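Local coordinates for protein endo-beta-mannanase (Opitutaceae bacterium TAV5, PDB 7BOB) that probably removes mannose units from the ends of beta-1,4-mannan chains as a homotrimeric exo-beta-1,4-mannosidase of glycoside hydrolase family 5, at residues E32-W37 with L82-A87; G180-V185 with A189-G194; I302-R307 with V355-A360; T503-G508 with Y580-T585. All blocks are in the same frame, centred on the assembly; numbering follows the deposited sequence.

Contact 1. Residues E32-W37 with L82-A87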
loop_
_atom_site.group_PDB
_atom_site.type_symbol
_atom_site.label_atom_id
_atom_site.label_comp_id
_atom_site.label_asym_id
_atom_site.label_seq_id
_atom_site.Cartn_x
_atom_site.Cartn_y
_atom_site.Cartn_z
ATOM N N GLU A 32 3.460 29.700 20.619
ATOM C CA GLU A 32 4.258 29.877 21.827
ATOM C C GLU A 32 3.611 30.849 22.819
ATOM O O GLU A 32 4.300 31.328 23.722
ATOM C CB GLU A 32 5.678 30.354 21.467
ATOM C CG GLU A 32 6.512 29.338 20.609
ATOM C CD GLU A 32 6.595 27.949 21.258
ATOM O OE1 GLU A 32 6.875 27.902 22.474
ATOM O OE2 GLU A 32 6.380 26.904 20.569
ATOM N N MET A 33 2.306 31.122 22.675
ATOM C CA MET A 33 1.636 32.175 23.446
ATOM C C MET A 33 1.848 32.033 24.950
ATOM O O MET A 33 2.104 33.025 25.639
ATOM C CB MET A 33 0.139 32.173 23.150
ATOM C CG MET A 33 -0.644 33.148 24.007
ATOM S SD MET A 33 -2.432 33.032 23.744
ATOM C CE MET A 33 -2.758 31.409 24.447
ATOM N N TRP A 34 1.700 30.821 25.487
ATOM C CA TRP A 34 1.804 30.631 26.926
ATOM C C TRP A 34 3.202 30.939 27.441
ATOM O O TRP A 34 3.350 31.409 28.582
ATOM C CB TRP A 34 1.394 29.210 27.301
ATOM C CG TRP A 34 -0.035 28.936 26.940
ATOM C CD1 TRP A 34 -0.488 28.123 25.932
ATOM C CD2 TRP A 34 -1.206 29.490 27.565
ATOM N NE1 TRP A 34 -1.865 28.130 25.903
ATOM C CE2 TRP A 34 -2.331 28.959 26.892
ATOM C CE3 TRP A 34 -1.412 30.377 28.636
ATOM C CZ2 TRP A 34 -3.649 29.293 27.247
ATOM C CZ3 TRP A 34 -2.716 30.706 28.994
ATOM C CH2 TRP A 34 -3.820 30.166 28.301
ATOM N N GLN A 35 4.231 30.706 26.619
ATOM C CA GLN A 35 5.609 30.995 27.038
ATOM C C GLN A 35 5.953 32.467 26.845
ATOM O O GLN A 35 6.576 33.083 27.711
ATOM C CB GLN A 35 6.600 30.133 26.247
ATOM C CG GLN A 35 6.404 28.628 26.374
ATOM C CD GLN A 35 6.762 28.116 27.771
ATOM O OE1 GLN A 35 7.507 28.761 28.517
ATOM N NE2 GLN A 35 6.259 26.931 28.109
ATOM N N ALA A 36 5.557 33.053 25.711
ATOM C CA ALA A 36 5.952 34.429 25.437
ATOM C C ALA A 36 5.077 35.445 26.175
ATOM O O ALA A 36 5.551 36.542 26.492
ATOM C CB ALA A 36 5.919 34.685 23.927
ATOM N N TRP A 37 3.816 35.090 26.460
ATOM C CA TRP A 37 2.768 35.905 27.077
ATOM C C TRP A 37 2.897 37.403 26.793
ATOM O O TRP A 37 3.296 38.164 27.679
ATOM C CB TRP A 37 2.740 35.672 28.590
ATOM C CG TRP A 37 1.396 36.035 29.202
ATOM C CD1 TRP A 37 1.154 36.981 30.158
ATOM C CD2 TRP A 37 0.117 35.459 28.877
ATOM N NE1 TRP A 37 -0.192 37.019 30.460
ATOM C CE2 TRP A 37 -0.844 36.086 29.693
ATOM C CE3 TRP A 37 -0.300 34.455 28.000
ATOM C CZ2 TRP A 37 -2.200 35.758 29.636
ATOM C CZ3 TRP A 37 -1.644 34.125 27.944
ATOM C CH2 TRP A 37 -2.576 34.772 28.749
ATOM N N LEU A 82 -5.845 32.025 34.038
ATOM C CA LEU A 82 -6.890 32.748 34.749
ATOM C C LEU A 82 -6.964 34.201 34.275
ATOM O O LEU A 82 -8.064 34.750 34.143
ATOM C CB LEU A 82 -6.687 32.659 36.273
ATOM C CG LEU A 82 -7.844 33.322 37.077
ATOM C CD1 LEU A 82 -8.279 32.505 38.315
ATOM C CD2 LEU A 82 -7.578 34.789 37.478
ATOM N N ARG A 83 -5.820 34.825 33.975
ATOM C CA ARG A 83 -5.851 36.208 33.494
ATOM C C ARG A 83 -6.571 36.304 32.149
ATOM O O ARG A 83 -7.324 37.254 31.911
ATOM C CB ARG A 83 -4.425 36.773 33.411
ATOM C CG ARG A 83 -3.677 36.831 34.803
ATOM C CD ARG A 83 -2.382 37.669 34.777
ATOM N NE ARG A 83 -2.709 39.056 34.460
ATOM C CZ ARG A 83 -2.049 40.127 34.903
ATOM N NH1 ARG A 83 -0.987 39.991 35.699
ATOM N NH2 ARG A 83 -2.456 41.344 34.542
ATOM N N LEU A 84 -6.369 35.308 31.266
ATOM C CA LEU A 84 -7.069 35.292 29.986
ATOM C C LEU A 84 -8.569 35.122 30.186
ATOM O O LEU A 84 -9.355 35.889 29.630
ATOM C CB LEU A 84 -6.515 34.179 29.086
ATOM C CG LEU A 84 -6.964 34.090 27.628
ATOM C CD1 LEU A 84 -6.744 35.404 26.903
ATOM C CD2 LEU A 84 -6.191 32.955 26.923
ATOM N N LEU A 85 -8.984 34.112 30.964
ATOM C CA LEU A 85 -10.408 33.882 31.201
ATOM C C LEU A 85 -11.078 35.137 31.719
ATOM O O LEU A 85 -12.170 35.516 31.267
ATOM C CB LEU A 85 -10.599 32.746 32.198
ATOM C CG LEU A 85 -10.112 31.386 31.697
ATOM C CD1 LEU A 85 -9.990 30.382 32.834
ATOM C CD2 LEU A 85 -11.069 30.874 30.598
ATOM N N ASP A 86 -10.408 35.809 32.656
ATOM C CA ASP A 86 -10.909 37.057 33.218
ATOM C C ASP A 86 -11.020 38.141 32.153
ATOM O O ASP A 86 -12.064 38.786 32.005
ATOM C CB ASP A 86 -9.965 37.479 34.339
ATOM C CG ASP A 86 -10.610 38.384 35.328
ATOM O OD1 ASP A 86 -11.315 37.863 36.222
ATOM O OD2 ASP A 86 -10.391 39.611 35.212
ATOM N N ALA A 87 -9.957 38.329 31.369
ATOM C CA ALA A 87 -9.970 39.392 30.369
ATOM C C ALA A 87 -11.047 39.170 29.304
ATOM O O ALA A 87 -11.625 40.150 28.814
ATOM C CB ALA A 87 -8.593 39.503 29.729
#

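Contact 2. Residues G180-V185 with A189-G194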
loop_
_atom_site.group_PDB
_atom_site.type_symbol
_atom_site.label_atom_id
_atom_site.label_comp_id
_atom_site.label_asym_id
_atom_site.label_seq_id
_atom_site.Cartn_x
_atom_site.Cartn_y
_atom_site.Cartn_z
ATOM N N GLY A 180 -15.399 12.034 31.078
ATOM C CA GLY A 180 -15.757 11.714 32.447
ATOM C C GLY A 180 -14.922 12.476 33.458
ATOM O O GLY A 180 -15.428 12.897 34.504
ATOM N N ALA A 181 -13.632 12.664 33.154
ATOM C CA ALA A 181 -12.752 13.437 34.030
ATOM C C ALA A 181 -13.193 14.890 34.102
ATOM O O ALA A 181 -13.152 15.511 35.172
ATOM C CB ALA A 181 -11.310 13.353 33.531
ATOM N N ILE A 182 -13.593 15.458 32.964
ATOM C CA ILE A 182 -14.060 16.836 32.965
ATOM C C ILE A 182 -15.313 16.955 33.822
ATOM O O ILE A 182 -15.501 17.937 34.555
ATOM C CB ILE A 182 -14.290 17.305 31.516
ATOM C CG1 ILE A 182 -12.957 17.680 30.864
ATOM C CG2 ILE A 182 -15.277 18.472 31.456
ATOM C CD1 ILE A 182 -12.966 17.498 29.341
ATOM N N ARG A 183 -16.166 15.934 33.778
ATOM C CA ARG A 183 -17.426 15.967 34.502
ATOM C C ARG A 183 -17.271 15.625 35.978
ATOM O O ARG A 183 -18.237 15.781 36.730
ATOM C CB ARG A 183 -18.436 15.025 33.831
ATOM C CG ARG A 183 -18.880 15.502 32.439
ATOM C CD ARG A 183 -20.171 14.824 31.960
ATOM N NE ARG A 183 -20.356 14.994 30.519
ATOM C CZ ARG A 183 -20.753 16.122 29.936
ATOM N NH1 ARG A 183 -21.048 17.206 30.653
ATOM N NH2 ARG A 183 -20.869 16.165 28.620
ATOM N N GLU A 184 -16.098 15.159 36.408
ATOM C CA GLU A 184 -15.827 15.058 37.838
ATOM C C GLU A 184 -15.709 16.430 38.485
ATOM O O GLU A 184 -15.793 16.534 39.713
ATOM C CB GLU A 184 -14.548 14.262 38.093
ATOM C CG GLU A 184 -14.724 12.761 37.999
ATOM C CD GLU A 184 -13.402 12.025 38.127
ATOM O OE1 GLU A 184 -12.487 12.585 38.769
ATOM O OE2 GLU A 184 -13.268 10.903 37.575
ATOM N N VAL A 185 -15.519 17.476 37.686
ATOM C CA VAL A 185 -15.418 18.841 38.174
ATOM C C VAL A 185 -16.613 19.684 37.748
ATOM O O VAL A 185 -17.151 20.443 38.551
ATOM C CB VAL A 185 -14.093 19.480 37.705
ATOM C CG1 VAL A 185 -14.053 20.976 38.038
ATOM C CG2 VAL A 185 -12.917 18.738 38.311
ATOM N N ALA A 189 -21.126 20.642 32.244
ATOM C CA ALA A 189 -20.449 21.381 31.188
ATOM C C ALA A 189 -20.858 20.872 29.806
ATOM O O ALA A 189 -21.214 19.699 29.618
ATOM C CB ALA A 189 -18.931 21.267 31.351
ATOM N N LEU A 190 -20.808 21.783 28.836
ATOM C CA LEU A 190 -20.886 21.436 27.427
ATOM C C LEU A 190 -19.477 21.112 26.932
ATOM O O LEU A 190 -18.570 21.951 27.019
ATOM C CB LEU A 190 -21.504 22.575 26.620
ATOM C CG LEU A 190 -22.970 22.913 26.930
ATOM C CD1 LEU A 190 -23.555 23.860 25.894
ATOM C CD2 LEU A 190 -23.806 21.648 27.036
ATOM N N ILE A 191 -19.291 19.884 26.454
ATOM C CA ILE A 191 -18.024 19.416 25.900
ATOM C C ILE A 191 -18.187 19.243 24.394
ATOM O O ILE A 191 -19.165 18.646 23.925
ATOM C CB ILE A 191 -17.566 18.110 26.572
ATOM C CG1 ILE A 191 -17.585 18.281 28.097
ATOM C CG2 ILE A 191 -16.173 17.735 26.123
ATOM C CD1 ILE A 191 -17.314 17.007 28.857
ATOM N N LEU A 192 -17.250 19.803 23.640
ATOM C CA LEU A 192 -17.201 19.648 22.199
ATOM C C LEU A 192 -16.030 18.740 21.863
ATOM O O LEU A 192 -15.046 18.673 22.610
ATOM C CB LEU A 192 -17.041 20.993 21.492
ATOM C CG LEU A 192 -17.933 22.148 21.960
ATOM C CD1 LEU A 192 -17.221 23.049 22.936
ATOM C CD2 LEU A 192 -18.364 22.948 20.762
ATOM N N SER A 193 -16.145 18.039 20.731
ATOM C CA SER A 193 -15.095 17.107 20.334
ATOM C C SER A 193 -13.859 17.829 19.816
ATOM O O SER A 193 -12.742 17.442 20.149
ATOM C CB SER A 193 -15.617 16.145 19.264
ATOM O OG SER A 193 -15.567 16.750 17.985
ATOM N N GLY A 194 -14.021 18.869 19.002
ATOM C CA GLY A 194 -12.886 19.482 18.338
ATOM C C GLY A 194 -12.465 18.812 17.033
ATOM O O GLY A 194 -11.446 19.210 16.446
#

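Contact 3. Residues I302-R307 with V355-A360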
loop_
_atom_site.group_PDB
_atom_site.type_symbol
_atom_site.label_atom_id
_atom_site.label_comp_id
_atom_site.label_asym_id
_atom_site.label_seq_id
_atom_site.Cartn_x
_atom_site.Cartn_y
_atom_site.Cartn_z
ATOM N N ILE A 302 -20.854 30.107 1.433
ATOM C CA ILE A 302 -20.791 28.972 2.348
ATOM C C ILE A 302 -21.428 29.269 3.699
ATOM O O ILE A 302 -21.991 28.360 4.320
ATOM C CB ILE A 302 -19.343 28.492 2.517
ATOM C CG1 ILE A 302 -18.486 29.604 3.095
ATOM C CG2 ILE A 302 -18.796 27.967 1.177
ATOM C CD1 ILE A 302 -17.663 29.137 4.272
ATOM N N LEU A 303 -21.368 30.527 4.181
ATOM C CA LEU A 303 -21.907 30.811 5.511
ATOM C C LEU A 303 -23.424 30.661 5.563
ATOM O O LEU A 303 -23.920 29.960 6.464
ATOM C CB LEU A 303 -21.447 32.194 5.980
ATOM C CG LEU A 303 -19.938 32.262 6.231
ATOM C CD1 LEU A 303 -19.526 33.691 6.608
ATOM C CD2 LEU A 303 -19.532 31.256 7.323
ATOM N N PRO A 304 -24.221 31.268 4.663
ATOM C CA PRO A 304 -25.670 30.980 4.707
ATOM C C PRO A 304 -25.980 29.502 4.472
ATOM O O PRO A 304 -26.862 28.945 5.142
ATOM C CB PRO A 304 -26.255 31.884 3.603
ATOM C CG PRO A 304 -25.209 32.937 3.351
ATOM C CD PRO A 304 -23.884 32.254 3.615
ATOM N N ALA A 305 -25.255 28.836 3.566
ATOM C CA ALA A 305 -25.478 27.406 3.378
ATOM C C ALA A 305 -25.153 26.618 4.647
ATOM O O ALA A 305 -25.904 25.717 5.043
ATOM C CB ALA A 305 -24.661 26.896 2.189
ATOM N N CYS A 306 -24.046 26.948 5.319
ATOM C CA CYS A 306 -23.782 26.296 6.598
ATOM C C CYS A 306 -24.888 26.560 7.598
ATOM O O CYS A 306 -25.260 25.664 8.365
ATOM C CB CYS A 306 -22.432 26.725 7.155
ATOM S SG CYS A 306 -21.139 25.881 6.224
ATOM N N ARG A 307 -25.444 27.776 7.595
ATOM C CA ARG A 307 -26.584 28.070 8.463
ATOM C C ARG A 307 -27.766 27.169 8.117
ATOM O O ARG A 307 -28.324 26.493 8.990
ATOM C CB ARG A 307 -26.977 29.545 8.339
ATOM C CG ARG A 307 -27.994 30.027 9.387
ATOM C CD ARG A 307 -29.105 30.918 8.789
ATOM N NE ARG A 307 -28.611 32.199 8.290
ATOM C CZ ARG A 307 -28.713 32.601 7.022
ATOM N NH1 ARG A 307 -29.290 31.828 6.099
ATOM N NH2 ARG A 307 -28.226 33.786 6.671
ATOM N N VAL A 355 -17.804 39.469 9.232
ATOM C CA VAL A 355 -18.231 40.403 10.271
ATOM C C VAL A 355 -19.709 40.725 10.104
ATOM O O VAL A 355 -20.478 40.705 11.071
ATOM C CB VAL A 355 -17.369 41.678 10.252
ATOM C CG1 VAL A 355 -17.889 42.694 11.291
ATOM C CG2 VAL A 355 -15.906 41.335 10.525
ATOM N N GLU A 356 -20.129 40.988 8.860
ATOM C CA GLU A 356 -21.527 41.329 8.604
ATOM C C GLU A 356 -22.421 40.135 8.909
ATOM O O GLU A 356 -23.476 40.280 9.544
ATOM C CB GLU A 356 -21.690 41.808 7.152
ATOM C CG GLU A 356 -23.131 42.091 6.697
ATOM C CD GLU A 356 -23.298 42.072 5.172
ATOM O OE1 GLU A 356 -22.305 42.362 4.456
ATOM O OE2 GLU A 356 -24.413 41.743 4.682
ATOM N N PHE A 357 -21.979 38.935 8.513
ATOM C CA PHE A 357 -22.770 37.733 8.755
ATOM C C PHE A 357 -22.881 37.437 10.249
ATOM O O PHE A 357 -23.938 37.008 10.727
ATOM C CB PHE A 357 -22.154 36.542 7.996
ATOM C CG PHE A 357 -22.795 35.214 8.313
ATOM C CD1 PHE A 357 -23.844 34.734 7.540
ATOM C CD2 PHE A 357 -22.334 34.432 9.380
ATOM C CE1 PHE A 357 -24.432 33.494 7.827
ATOM C CE2 PHE A 357 -22.915 33.195 9.676
ATOM C CZ PHE A 357 -23.968 32.730 8.900
ATOM N N ALA A 358 -21.793 37.629 10.999
ATOM C CA ALA A 358 -21.866 37.364 12.429
ATOM C C ALA A 358 -22.829 38.326 13.112
ATOM O O ALA A 358 -23.590 37.927 14.002
ATOM C CB ALA A 358 -20.488 37.472 13.071
ATOM N N ARG A 359 -22.793 39.600 12.724
ATOM C CA ARG A 359 -23.716 40.566 13.310
ATOM C C ARG A 359 -25.152 40.235 12.926
ATOM O O ARG A 359 -26.040 40.239 13.782
ATOM C CB ARG A 359 -23.319 41.987 12.901
ATOM C CG ARG A 359 -21.911 42.390 13.460
ATOM C CD ARG A 359 -21.902 43.783 14.152
ATOM N NE ARG A 359 -20.550 44.325 14.362
ATOM C CZ ARG A 359 -19.868 44.998 13.434
ATOM N NH1 ARG A 359 -20.411 45.199 12.235
ATOM N NH2 ARG A 359 -18.653 45.475 13.700
ATOM N N ALA A 360 -25.378 39.839 11.668
ATOM C CA ALA A 360 -26.699 39.358 11.264
ATOM C C ALA A 360 -27.149 38.178 12.119
ATOM O O ALA A 360 -28.281 38.150 12.619
ATOM C CB ALA A 360 -26.683 38.971 9.790
#

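Contact 4. Residues T503-G508 with Y580-T585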
loop_
_atom_site.group_PDB
_atom_site.type_symbol
_atom_site.label_atom_id
_atom_site.label_comp_id
_atom_site.label_asym_id
_atom_site.label_seq_id
_atom_site.Cartn_x
_atom_site.Cartn_y
_atom_site.Cartn_z
ATOM N N THR A 503 -25.152 4.405 -23.247
ATOM C CA THR A 503 -26.598 4.555 -23.163
ATOM C C THR A 503 -26.974 5.993 -23.522
ATOM O O THR A 503 -26.125 6.808 -23.893
ATOM C CB THR A 503 -27.094 4.170 -21.762
ATOM O OG1 THR A 503 -28.524 4.064 -21.770
ATOM C CG2 THR A 503 -26.663 5.230 -20.730
ATOM N N ALA A 504 -28.267 6.301 -23.398
ATOM C CA ALA A 504 -28.758 7.649 -23.677
ATOM C C ALA A 504 -30.084 7.858 -22.964
ATOM O O ALA A 504 -30.991 7.031 -23.102
ATOM C CB ALA A 504 -28.942 7.878 -25.184
ATOM N N THR A 505 -30.195 8.952 -22.205
ATOM C CA THR A 505 -31.504 9.438 -21.802
ATOM C C THR A 505 -32.023 10.358 -22.908
ATOM O O THR A 505 -31.390 10.528 -23.955
ATOM C CB THR A 505 -31.466 10.169 -20.452
ATOM O OG1 THR A 505 -30.670 11.356 -20.559
ATOM C CG2 THR A 505 -30.921 9.280 -19.333
ATOM N N ASP A 506 -33.170 10.991 -22.671
ATOM C CA ASP A 506 -33.745 11.860 -23.691
ATOM C C ASP A 506 -32.961 13.152 -23.892
ATOM O O ASP A 506 -33.286 13.910 -24.813
ATOM C CB ASP A 506 -35.203 12.177 -23.346
ATOM C CG ASP A 506 -36.098 10.951 -23.437
ATOM O OD1 ASP A 506 -35.795 10.053 -24.256
ATOM O OD2 ASP A 506 -37.097 10.885 -22.690
ATOM N N GLU A 507 -31.943 13.421 -23.073
ATOM C CA GLU A 507 -31.177 14.650 -23.214
ATOM C C GLU A 507 -29.787 14.440 -23.804
ATOM O O GLU A 507 -29.175 15.413 -24.257
ATOM C CB GLU A 507 -31.039 15.358 -21.859
ATOM C CG GLU A 507 -32.354 15.745 -21.173
ATOM C CD GLU A 507 -32.341 15.381 -19.692
ATOM O OE1 GLU A 507 -32.614 14.199 -19.383
ATOM O OE2 GLU A 507 -32.032 16.256 -18.842
ATOM N N GLY A 508 -29.265 13.216 -23.804
ATOM C CA GLY A 508 -27.942 12.988 -24.330
ATOM C C GLY A 508 -27.358 11.636 -23.984
ATOM O O GLY A 508 -27.974 10.800 -23.310
ATOM N N TYR A 580 -29.365 12.842 -12.857
ATOM C CA TYR A 580 -30.234 12.657 -11.694
ATOM C C TYR A 580 -31.640 13.177 -11.968
ATOM O O TYR A 580 -32.632 12.560 -11.551
ATOM C CB TYR A 580 -29.656 13.353 -10.461
ATOM C CG TYR A 580 -28.397 12.720 -9.949
ATOM C CD1 TYR A 580 -28.445 11.672 -9.029
ATOM C CD2 TYR A 580 -27.164 13.153 -10.393
ATOM C CE1 TYR A 580 -27.298 11.072 -8.574
ATOM C CE2 TYR A 580 -26.015 12.567 -9.945
ATOM C CZ TYR A 580 -26.088 11.531 -9.033
ATOM O OH TYR A 580 -24.933 10.962 -8.599
ATOM N N ALA A 581 -31.745 14.327 -12.641
ATOM C CA ALA A 581 -33.062 14.902 -12.916
ATOM C C ALA A 581 -33.917 13.943 -13.741
ATOM O O ALA A 581 -35.077 13.682 -13.405
ATOM C CB ALA A 581 -32.918 16.251 -13.623
ATOM N N ALA A 582 -33.340 13.366 -14.798
ATOM C CA ALA A 582 -34.109 12.464 -15.655
ATOM C C ALA A 582 -34.631 11.251 -14.887
ATOM O O ALA A 582 -35.756 10.790 -15.124
ATOM C CB ALA A 582 -33.257 12.017 -16.838
ATOM N N LEU A 583 -33.842 10.731 -13.948
ATOM C CA LEU A 583 -34.198 9.475 -13.302
ATOM C C LEU A 583 -35.022 9.647 -12.040
ATOM O O LEU A 583 -35.615 8.669 -11.568
ATOM C CB LEU A 583 -32.937 8.690 -12.961
ATOM C CG LEU A 583 -32.217 8.102 -14.174
ATOM C CD1 LEU A 583 -31.452 6.938 -13.683
ATOM C CD2 LEU A 583 -33.199 7.676 -15.234
ATOM N N LEU A 584 -35.040 10.847 -11.468
ATOM C CA LEU A 584 -35.819 11.093 -10.267
ATOM C C LEU A 584 -37.304 11.076 -10.596
ATOM O O LEU A 584 -37.737 11.695 -11.574
ATOM C CB LEU A 584 -35.423 12.433 -9.656
ATOM C CG LEU A 584 -34.163 12.339 -8.791
ATOM C CD1 LEU A 584 -33.727 13.718 -8.310
ATOM C CD2 LEU A 584 -34.405 11.393 -7.630
ATOM N N THR A 585 -38.082 10.362 -9.784
ATOM C CA THR A 585 -39.531 10.290 -9.923
ATOM C C THR A 585 -40.197 10.963 -8.731
ATOM O O THR A 585 -39.565 11.209 -7.701
ATOM C CB THR A 585 -40.018 8.836 -10.030
ATOM O OG1 THR A 585 -39.653 8.113 -8.844
ATOM C CG2 THR A 585 -39.424 8.150 -11.259
#

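Contact 1. Residues E32-W37 with L82-A87
Two indoles, W34 and W37, meet L84 from the short helix 33-36 and the residue that follows it, and the joint is a worked example of how bulky aromatic groups let a loop helix settle on a barrel helix from a distance. The nearest backbones, at W37 and L84, are still 10.3 Å apart by their CA atoms, so the side chains do the bridging.

The apolar contacts come first. W34 brings ring atom CH2 to 3.9 Å from CD2 of L84, the two side chains lying roughly at right angles. W37 uses the same corner of its six-membered ring, CH2, at 4.0 Å from CB of L84, but here the leucine carbon sits at the ring edge and near its plane. W37 has CG anti to its backbone N (chi1 -158°), which carries the indole outward to helix 75-89. Within the helix 33-36, the methyl CE of M33 lies 3.4 Å above the plane of the W34 ring, toward its rim, while F66 meets the same indole edge-to-face.

The polar groups find partners around this apolar centre. NE1 of W34 donates to the carbonyl of F60, and W34 O receives a bond from R80. E39 holds both segments at once, accepting NE1 of W37 on one carboxylate oxygen and forming a salt bridge with R83 through the other.

Chemically, then, the direct touch is purely apolar, and directionality comes from the indole N-H groups and from a shared carboxylate at the more exposed rim.

Contact 2. Residues G180-V185 with A189-G194
R183, near the C-terminal end of helix 168-183, reaches over I191 to the backbone of A189 and exemplifies how one long side chain can tie a helix to the strand it leads into. From CB the chain runs extended through CG and CD to NE. CG passes 4.2 Å from CD1 of I191, and NE is 4.0 Å from that methyl. At CZ the guanidinium spreads flat, with CD1 of I191 3.6 Å above its plane and over its centre. NH1 then donates to A189 O at 2.7 Å, bent to 156°; the acceptor lies near the guanidinium plane, and the donor meets a lone pair in the carbonyl plane. NH1 also bonds to P187 O, while NH2 pairs with D235 and G233 O. Beside it, CG2 of I182 meets CD1 of I191 tip to tip at 3.6 Å. A leucine in place of R183 would probably leave the carbonyls of A189 and P187 without this donor and D235 without this counter-charge. Strands 151-154 and 191-192 are parallel neighbours joined through helix 168-183, and the contact closes the second half of this beta-alpha-beta crossover of the (beta/alpha)8 barrel.

Contact 3. Residues I302-R307 with V355-A360
The carbonyl O of L303 takes the backbone N of R307 at 2.9 Å as an ordinary helical bond, and CZ of F357 comes up to the same oxygen at 3.7 Å. Helix 292-309 thus offers part of its backbone to the ring, next to a kink where P304 has no N-H to give; the proline N lies 3.9 Å from CE1 of F357.

The centre of the contact is a CH-pi interaction. CB of L303 stands 3.7 Å from the centroid of the F357 ring, only 10° off the normal, and CD1 of the same leucine extends over the CG side of the ring, 4.0 Å from CG. F357 has CG anti to its backbone N (chi1 173°), which swings the ring across the gap between the axes of segments 302-307 and 355-360, 11.3 Å apart and inclined by 28°. Y314, on strand 311-316, meets the ring edge-to-face.

R307 closes the outer end. Its chain bends at the second and third torsions, bringing NH2 to 4.0 Å from CE1 of F357, obliquely, while CA of P304 lies over one guanidinium face. NE forms a salt bridge with E361, one turn further along the helix of F357, which helps fix the turn of the group. An alanine at F357 would probably open a gap under CB of L303 and leave Y314 without its ring partner.

The principle illustrated is that one phenyl ring can join two helices running in roughly the same direction: dispersion over its face supplies the grip, and charge pairing is left to the partly exposed rim.

Contact 4. Residues T503-G508 with Y580-T585
E507 and T505 both face A582, and its single methyl is what they share, an example of how a hairpin turn may rest on a helix with very little side chain between them. E507 starts with CG anti to its carbonyl carbon (chi1 -59°) and then bends at its second torsion, which brings OE1 to 3.4 Å from CB of A582. This is a contact of a carboxylate oxygen with an apolar methyl. T505 comes from the other end of the turn: CG2 is directed at the helix, 4.4 Å from CB of A582, a looser touch. Its OG1, on the neighbouring branch, lies hardly farther from that methyl and accepts a weak but nearly straight bond from E507 N at 3.5 Å (169°), in the manner of an ST turn. That bond ties the two side-chain bearers to each other rather than to the helix. T505 also packs on Y510 and M532, so the strand end has support besides A582. With T505 and G508 exchanging weak backbone bonds around D506 and E507, the arrangement is a two-residue beta-hairpin turn, joining strands 501-505 and 508-512 and laid against the last turn of helix 569-583 at the surface of the C-terminal domain.

In the fold
Contacts 1, 2 and 3 belong to the catalytic (beta/alpha)8 barrel, and contact 4 to the C-terminal domain with its own mixed sheet. Within the barrel the centres of contacts 1 and 2 are 22 Å apart, of contacts 2 and 3 28 Å, and of contacts 1 and 3 29 Å, so they lie at separate places around the barrel. Contact 4 lies about 60 Å from contact 1 and 36 Å from contact 3, centre to centre. Family 5 enzymes carry their catalytic glutamates at the ends of the fourth and seventh barrel strands, here probably 151-154 and 277-282. None of the four contacts is touched by another subunit of the trimer.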